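Local coordinates for protein luciferase-like monooxygenase (Streptomyces bottropensis, PDB 4US5) that probably acts as a flavin-dependent monooxygenase that inserts oxygen into an organic substrate, in the manner of the bacterial luciferases to which it is related, at residues L88-V93 / E142-Y147; R104-I109 / G165-L170. All coordinates share one frame; numbering follows the deposited sequence.

Contact 1. Residues L88-V93 / E142-Y147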
loop_
_atom_site.group_PDB
_atom_site.type_symbol
_atom_site.label_atom_id
_atom_site.label_comp_id
_atom_site.label_asym_id
_atom_site.label_seq_id
_atom_site.Cartn_x
_atom_site.Cartn_y
_atom_site.Cartn_z
ATOM N N LEU B 88 -3.335 -9.127 -11.182
ATOM C CA LEU B 88 -2.761 -7.949 -11.788
ATOM C C LEU B 88 -2.593 -6.826 -10.759
ATOM O O LEU B 88 -1.585 -6.150 -10.729
ATOM C CB LEU B 88 -3.622 -7.449 -12.928
ATOM C CG LEU B 88 -3.181 -6.127 -13.551
ATOM C CD1 LEU B 88 -1.746 -6.185 -14.058
ATOM C CD2 LEU B 88 -4.138 -5.756 -14.656
ATOM N N LYS B 89 -3.612 -6.629 -9.953
ATOM C CA LYS B 89 -3.526 -5.639 -8.870
ATOM C C LYS B 89 -2.366 -5.932 -7.962
ATOM O O LYS B 89 -1.582 -5.047 -7.639
ATOM C CB LYS B 89 -4.825 -5.601 -8.086
ATOM C CG LYS B 89 -4.793 -4.707 -6.842
ATOM C CD LYS B 89 -4.360 -3.289 -7.139
ATOM C CE LYS B 89 -4.483 -2.422 -5.882
ATOM N NZ LYS B 89 -4.096 -1.004 -6.131
ATOM N N VAL B 90 -2.241 -7.160 -7.507
ATOM C CA VAL B 90 -1.112 -7.518 -6.667
ATOM C C VAL B 90 0.239 -7.241 -7.351
ATOM O O VAL B 90 1.175 -6.726 -6.729
ATOM C CB VAL B 90 -1.222 -8.979 -6.187
ATOM C CG1 VAL B 90 0.011 -9.408 -5.385
ATOM C CG2 VAL B 90 -2.464 -9.149 -5.328
ATOM N N ALA B 91 0.347 -7.631 -8.617
ATOM C CA ALA B 91 1.550 -7.383 -9.391
ATOM C C ALA B 91 1.884 -5.895 -9.454
ATOM O O ALA B 91 3.025 -5.509 -9.258
ATOM C CB ALA B 91 1.399 -7.965 -10.800
ATOM N N GLU B 92 0.887 -5.075 -9.718
ATOM C CA GLU B 92 1.078 -3.624 -9.769
ATOM C C GLU B 92 1.560 -3.057 -8.421
ATOM O O GLU B 92 2.470 -2.250 -8.361
ATOM C CB GLU B 92 -0.206 -2.918 -10.118
ATOM C CG GLU B 92 -0.644 -3.072 -11.546
ATOM C CD GLU B 92 -1.944 -2.365 -11.823
ATOM O OE1 GLU B 92 -2.773 -2.236 -10.873
ATOM O OE2 GLU B 92 -2.181 -2.021 -13.032
ATOM N N VAL B 93 0.916 -3.491 -7.352
ATOM C CA VAL B 93 1.294 -3.034 -6.006
ATOM C C VAL B 93 2.768 -3.354 -5.737
ATOM O O VAL B 93 3.530 -2.507 -5.274
ATOM C CB VAL B 93 0.365 -3.687 -4.949
ATOM C CG1 VAL B 93 0.903 -3.541 -3.532
ATOM C CG2 VAL B 93 -1.047 -3.073 -5.033
ATOM N N GLU B 142 0.204 -18.559 -10.911
ATOM C CA GLU B 142 0.733 -18.569 -12.283
ATOM C C GLU B 142 0.419 -17.277 -13.008
ATOM O O GLU B 142 1.244 -16.747 -13.737
ATOM C CB GLU B 142 0.099 -19.710 -13.138
ATOM C CG GLU B 142 1.135 -20.418 -14.014
ATOM C CD GLU B 142 1.883 -21.464 -13.244
ATOM O OE1 GLU B 142 1.416 -22.639 -13.229
ATOM O OE2 GLU B 142 2.941 -21.106 -12.670
ATOM N N GLN B 143 -0.807 -16.800 -12.855
ATOM C CA GLN B 143 -1.196 -15.530 -13.456
ATOM C C GLN B 143 -0.322 -14.385 -12.932
ATOM O O GLN B 143 0.106 -13.515 -13.679
ATOM C CB GLN B 143 -2.625 -15.188 -13.107
ATOM C CG GLN B 143 -3.719 -15.909 -13.840
ATOM C CD GLN B 143 -5.057 -15.284 -13.489
ATOM O OE1 GLN B 143 -5.622 -15.571 -12.436
ATOM N NE2 GLN B 143 -5.527 -14.360 -14.325
ATOM N N LEU B 144 -0.088 -14.382 -11.628
ATOM C CA LEU B 144 0.761 -13.354 -10.995
ATOM C C LEU B 144 2.151 -13.399 -11.595
ATOM O O LEU B 144 2.717 -12.383 -11.934
ATOM C CB LEU B 144 0.804 -13.587 -9.487
ATOM C CG LEU B 144 1.735 -12.718 -8.665
ATOM C CD1 LEU B 144 1.459 -11.240 -8.907
ATOM C CD2 LEU B 144 1.549 -13.073 -7.195
ATOM N N ARG B 145 2.730 -14.596 -11.670
ATOM C CA ARG B 145 4.087 -14.758 -12.222
ATOM C C ARG B 145 4.139 -14.242 -13.664
ATOM O O ARG B 145 5.090 -13.568 -14.038
ATOM C CB ARG B 145 4.508 -16.242 -12.081
ATOM C CG ARG B 145 5.941 -16.641 -12.312
ATOM C CD ARG B 145 6.017 -18.169 -12.185
ATOM N NE ARG B 145 7.033 -18.618 -11.255
ATOM C CZ ARG B 145 7.185 -19.889 -10.878
ATOM N NH1 ARG B 145 6.378 -20.829 -11.336
ATOM N NH2 ARG B 145 8.157 -20.213 -10.043
ATOM N N ALA B 146 3.081 -14.473 -14.437
ATOM C CA ALA B 146 2.995 -13.991 -15.803
ATOM C C ALA B 146 2.902 -12.470 -15.856
ATOM O O ALA B 146 3.540 -11.826 -16.678
ATOM C CB ALA B 146 1.799 -14.612 -16.524
ATOM N N TYR B 147 2.129 -11.872 -14.952
ATOM C CA TYR B 147 2.057 -10.408 -14.931
ATOM C C TYR B 147 3.385 -9.789 -14.541
ATOM O O TYR B 147 3.731 -8.704 -14.998
ATOM C CB TYR B 147 0.960 -9.933 -13.996
ATOM C CG TYR B 147 -0.445 -10.114 -14.530
ATOM C CD1 TYR B 147 -0.800 -9.651 -15.785
ATOM C CD2 TYR B 147 -1.417 -10.680 -13.748
ATOM C CE1 TYR B 147 -2.096 -9.759 -16.239
ATOM C CE2 TYR B 147 -2.705 -10.817 -14.191
ATOM C CZ TYR B 147 -3.035 -10.368 -15.440
ATOM O OH TYR B 147 -4.298 -10.486 -15.857
#

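Contact 2. Residues R104-I109 / G165-L170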
loop_
_atom_site.group_PDB
_atom_site.type_symbol
_atom_site.label_atom_id
_atom_site.label_comp_id
_atom_site.label_asym_id
_atom_site.label_seq_id
_atom_site.Cartn_x
_atom_site.Cartn_y
_atom_site.Cartn_z
ATOM N N ARG B 104 14.663 -5.158 -3.198
ATOM C CA ARG B 104 14.544 -5.431 -1.771
ATOM C C ARG B 104 13.229 -6.121 -1.357
ATOM O O ARG B 104 13.052 -6.443 -0.157
ATOM C CB ARG B 104 14.689 -4.165 -0.977
ATOM C CG ARG B 104 16.096 -3.562 -1.031
ATOM C CD ARG B 104 16.169 -2.334 -0.153
ATOM N NE ARG B 104 15.961 -2.670 1.232
ATOM C CZ ARG B 104 15.387 -1.877 2.125
ATOM N NH1 ARG B 104 14.914 -0.672 1.787
ATOM N NH2 ARG B 104 15.235 -2.295 3.363
ATOM N N ILE B 105 12.312 -6.317 -2.293
ATOM C CA ILE B 105 10.918 -6.640 -1.939
ATOM C C ILE B 105 10.618 -8.121 -2.170
ATOM O O ILE B 105 10.899 -8.679 -3.247
ATOM C CB ILE B 105 9.909 -5.769 -2.727
ATOM C CG1 ILE B 105 10.134 -4.290 -2.458
ATOM C CG2 ILE B 105 8.474 -6.179 -2.429
ATOM C CD1 ILE B 105 10.043 -3.836 -1.007
ATOM N N ASP B 106 10.040 -8.749 -1.154
ATOM C CA ASP B 106 9.511 -10.099 -1.247
ATOM C C ASP B 106 7.983 -10.037 -1.388
ATOM O O ASP B 106 7.307 -9.368 -0.618
ATOM C CB ASP B 106 9.823 -10.890 0.037
ATOM C CG ASP B 106 11.270 -11.186 0.206
ATOM O OD1 ASP B 106 12.040 -11.147 -0.809
ATOM O OD2 ASP B 106 11.677 -11.502 1.359
ATOM N N LEU B 107 7.448 -10.794 -2.339
ATOM C CA LEU B 107 6.050 -11.017 -2.444
ATOM C C LEU B 107 5.726 -12.446 -1.993
ATOM O O LEU B 107 5.658 -13.376 -2.821
ATOM C CB LEU B 107 5.592 -10.773 -3.878
ATOM C CG LEU B 107 4.137 -10.999 -4.251
ATOM C CD1 LEU B 107 3.165 -10.475 -3.206
ATOM C CD2 LEU B 107 3.843 -10.343 -5.599
ATOM N N GLY B 108 5.569 -12.624 -0.693
ATOM C CA GLY B 108 5.096 -13.873 -0.138
ATOM C C GLY B 108 3.585 -13.968 -0.268
ATOM O O GLY B 108 2.871 -12.991 -0.011
ATOM N N ILE B 109 3.120 -15.135 -0.687
ATOM C CA ILE B 109 1.704 -15.402 -0.976
ATOM C C ILE B 109 1.251 -16.486 -0.034
ATOM O O ILE B 109 1.935 -17.485 0.114
ATOM C CB ILE B 109 1.546 -15.926 -2.417
ATOM C CG1 ILE B 109 1.977 -14.875 -3.424
ATOM C CG2 ILE B 109 0.115 -16.382 -2.681
ATOM C CD1 ILE B 109 1.247 -13.566 -3.320
ATOM N N GLY B 165 12.302 -7.463 -10.311
ATOM C CA GLY B 165 10.972 -7.483 -9.725
ATOM C C GLY B 165 11.018 -8.030 -8.332
ATOM O O GLY B 165 12.083 -8.445 -7.859
ATOM N N PRO B 166 9.859 -8.057 -7.668
ATOM C CA PRO B 166 9.798 -8.648 -6.353
ATOM C C PRO B 166 10.033 -10.154 -6.405
ATOM O O PRO B 166 9.641 -10.785 -7.366
ATOM C CB PRO B 166 8.363 -8.350 -5.913
ATOM C CG PRO B 166 7.601 -8.271 -7.158
ATOM C CD PRO B 166 8.534 -7.616 -8.136
ATOM N N ALA B 167 10.583 -10.704 -5.332
ATOM C CA ALA B 167 10.822 -12.132 -5.213
ATOM C C ALA B 167 9.557 -12.847 -4.710
ATOM O O ALA B 167 9.101 -12.611 -3.581
ATOM C CB ALA B 167 11.985 -12.383 -4.267
ATOM N N LEU B 168 9.054 -13.780 -5.516
ATOM C CA LEU B 168 7.868 -14.568 -5.173
ATOM C C LEU B 168 8.190 -15.685 -4.183
ATOM O O LEU B 168 9.089 -16.518 -4.442
ATOM C CB LEU B 168 7.292 -15.225 -6.419
ATOM C CG LEU B 168 6.268 -14.456 -7.252
ATOM C CD1 LEU B 168 5.794 -15.303 -8.428
ATOM C CD2 LEU B 168 5.053 -14.002 -6.422
ATOM N N TRP B 169 7.429 -15.770 -3.102
ATOM C CA TRP B 169 7.533 -16.841 -2.117
ATOM C C TRP B 169 6.152 -17.430 -1.862
ATOM O O TRP B 169 5.144 -16.701 -1.838
ATOM C CB TRP B 169 8.081 -16.323 -0.770
ATOM C CG TRP B 169 9.545 -16.099 -0.733
ATOM C CD1 TRP B 169 10.222 -15.042 -1.298
ATOM C CD2 TRP B 169 10.540 -16.914 -0.112
ATOM N NE1 TRP B 169 11.544 -15.156 -1.072
ATOM C CE2 TRP B 169 11.778 -16.286 -0.326
ATOM C CE3 TRP B 169 10.514 -18.134 0.569
ATOM C CZ2 TRP B 169 12.961 -16.823 0.120
ATOM C CZ3 TRP B 169 11.689 -18.636 1.045
ATOM C CH2 TRP B 169 12.907 -18.003 0.795
ATOM N N LEU B 170 6.091 -18.735 -1.625
ATOM C CA LEU B 170 4.842 -19.367 -1.213
ATOM C C LEU B 170 4.943 -19.747 0.249
ATOM O O LEU B 170 5.909 -20.395 0.670
ATOM C CB LEU B 170 4.548 -20.610 -2.039
ATOM C CG LEU B 170 3.241 -21.304 -1.714
ATOM C CD1 LEU B 170 2.066 -20.337 -1.846
ATOM C CD2 LEU B 170 3.014 -22.491 -2.648
#

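Contact 1. Residues L88-V93 / E142-Y147
Ala-91 faces Leu-144, and Leu-88 lies level with Tyr-147, where helix segments 88-93 and 142-147 pass each other at 44°, their axes 8.9 Å apart at closest approach. The helices come close at the alanine: the CA atoms of Ala-91 and Leu-144 are 6.2 Å apart, and the small methyl fits between two larger neighbours. Ala-91 CB lies 3.8 Å from Leu-144 CD1 and equally near Tyr-147 CB. The same CD1 branch of Leu-144 reaches on, more loosely, to Val-90 CG1.

Tyr-147 supplies the largest surface. Its CG stands anti to the carbonyl carbon and beside the backbone N (chi1 -74°), which carries the ring mainly outward from its own helix, leaning partly back, and lays one face against Leu-88. The two side chains cross at about a right angle. Leu-88 CB makes a CH-pi contact 3.9 Å from the centroid of the Tyr-147 ring, 20° off the normal and displaced toward the CE2 rim; farther round, Leu-88 CD1 approaches ring atom CD1 of Tyr-147 at 4.0 Å. The ring also packs on the Leu-88 backbone, with Leu-88 N 3.5 Å from Tyr-147 CE2. No hydrogen bond joins the segments, so the seam is held by shape and apolar packing. With an alanine in place of Tyr-147, the beta-carbon touch on Ala-91 could remain, but Leu-88 would probably lose the flat surface it rests on, opening a gap beside Ala-122 of the second subunit.

Ala-122 of the second subunit packs on both Leu-88 and Tyr-147, placing this end of the seam at the dimer interface, where Lys-89 also forms a salt bridge with Glu-60 of the second subunit. On its inner side, the helix pair rests on strands 105-110 and 167-172 of the barrel sheet.

Contact 2. Residues R104-I109 / G165-L170
Two neighbouring parallel strands of the TIM-barrel wall meet here, pairing Asp-106 with Ala-167 through to Ile-109 with Leu-170. Four backbone hydrogen bonds run between them: Ala-167 N to Ile-105 O (2.9 Å), Leu-107 N to Ala-167 O, Trp-169 N to Leu-107 O, and Ile-109 N to Trp-169 O (2.8 Å).

On one face, Leu-107 and Leu-168 lie side by side and point the same way, with Leu-107 CG 3.8 Å from Leu-168 CD2. On the other, Trp-169 rises beside Gly-108, its CB 3.9 Å from Gly-108 CA, and its indole (CG beside the backbone N, chi1 -78°) lies side by side with Asp-106. Asp-106 OD1 stays 4.0 Å from Trp-169 NE1, the carboxylate and ring planes 51° apart. Each polar end has partners elsewhere: the buried carboxylate is gripped by Arg-42, Arg-74 and Trp-44, while the indole N-H bonds to a HEPES molecule, probably from the crystallisation liquor.

Trp-44 also meets the Trp-169 ring edge-to-face. On the Leu-107 and Leu-168 face, Phe-94 of helix 87-100 packs on Leu-107 and Trp-138 of helix 134-147 on Leu-170; strand 74-81 borders strand 105-110 on its other edge.

Contacts 1 and 2 are successive layers of one sector of the barrel, their centres 11 Å apart: a helix pair outside and a strand pair beneath it. Their segments alternate along the chain, 88-93, 104-109, 142-147 and then 165-170, so each helix is followed by one of the paired strands. Helix 134-147 lies within the connection from strand 105-110 to strand 167-172, a beta-alpha-beta crossover. Leu-144 joins the layers, its CD2 3.7 Å from Leu-168 CD2 and also touching Leu-107 and Ile-109, while Val-90 CG1 meets Leu-107 CD2 at 4.0 Å. The sector thus passes from barrel wall to helical layer and on to the second subunit.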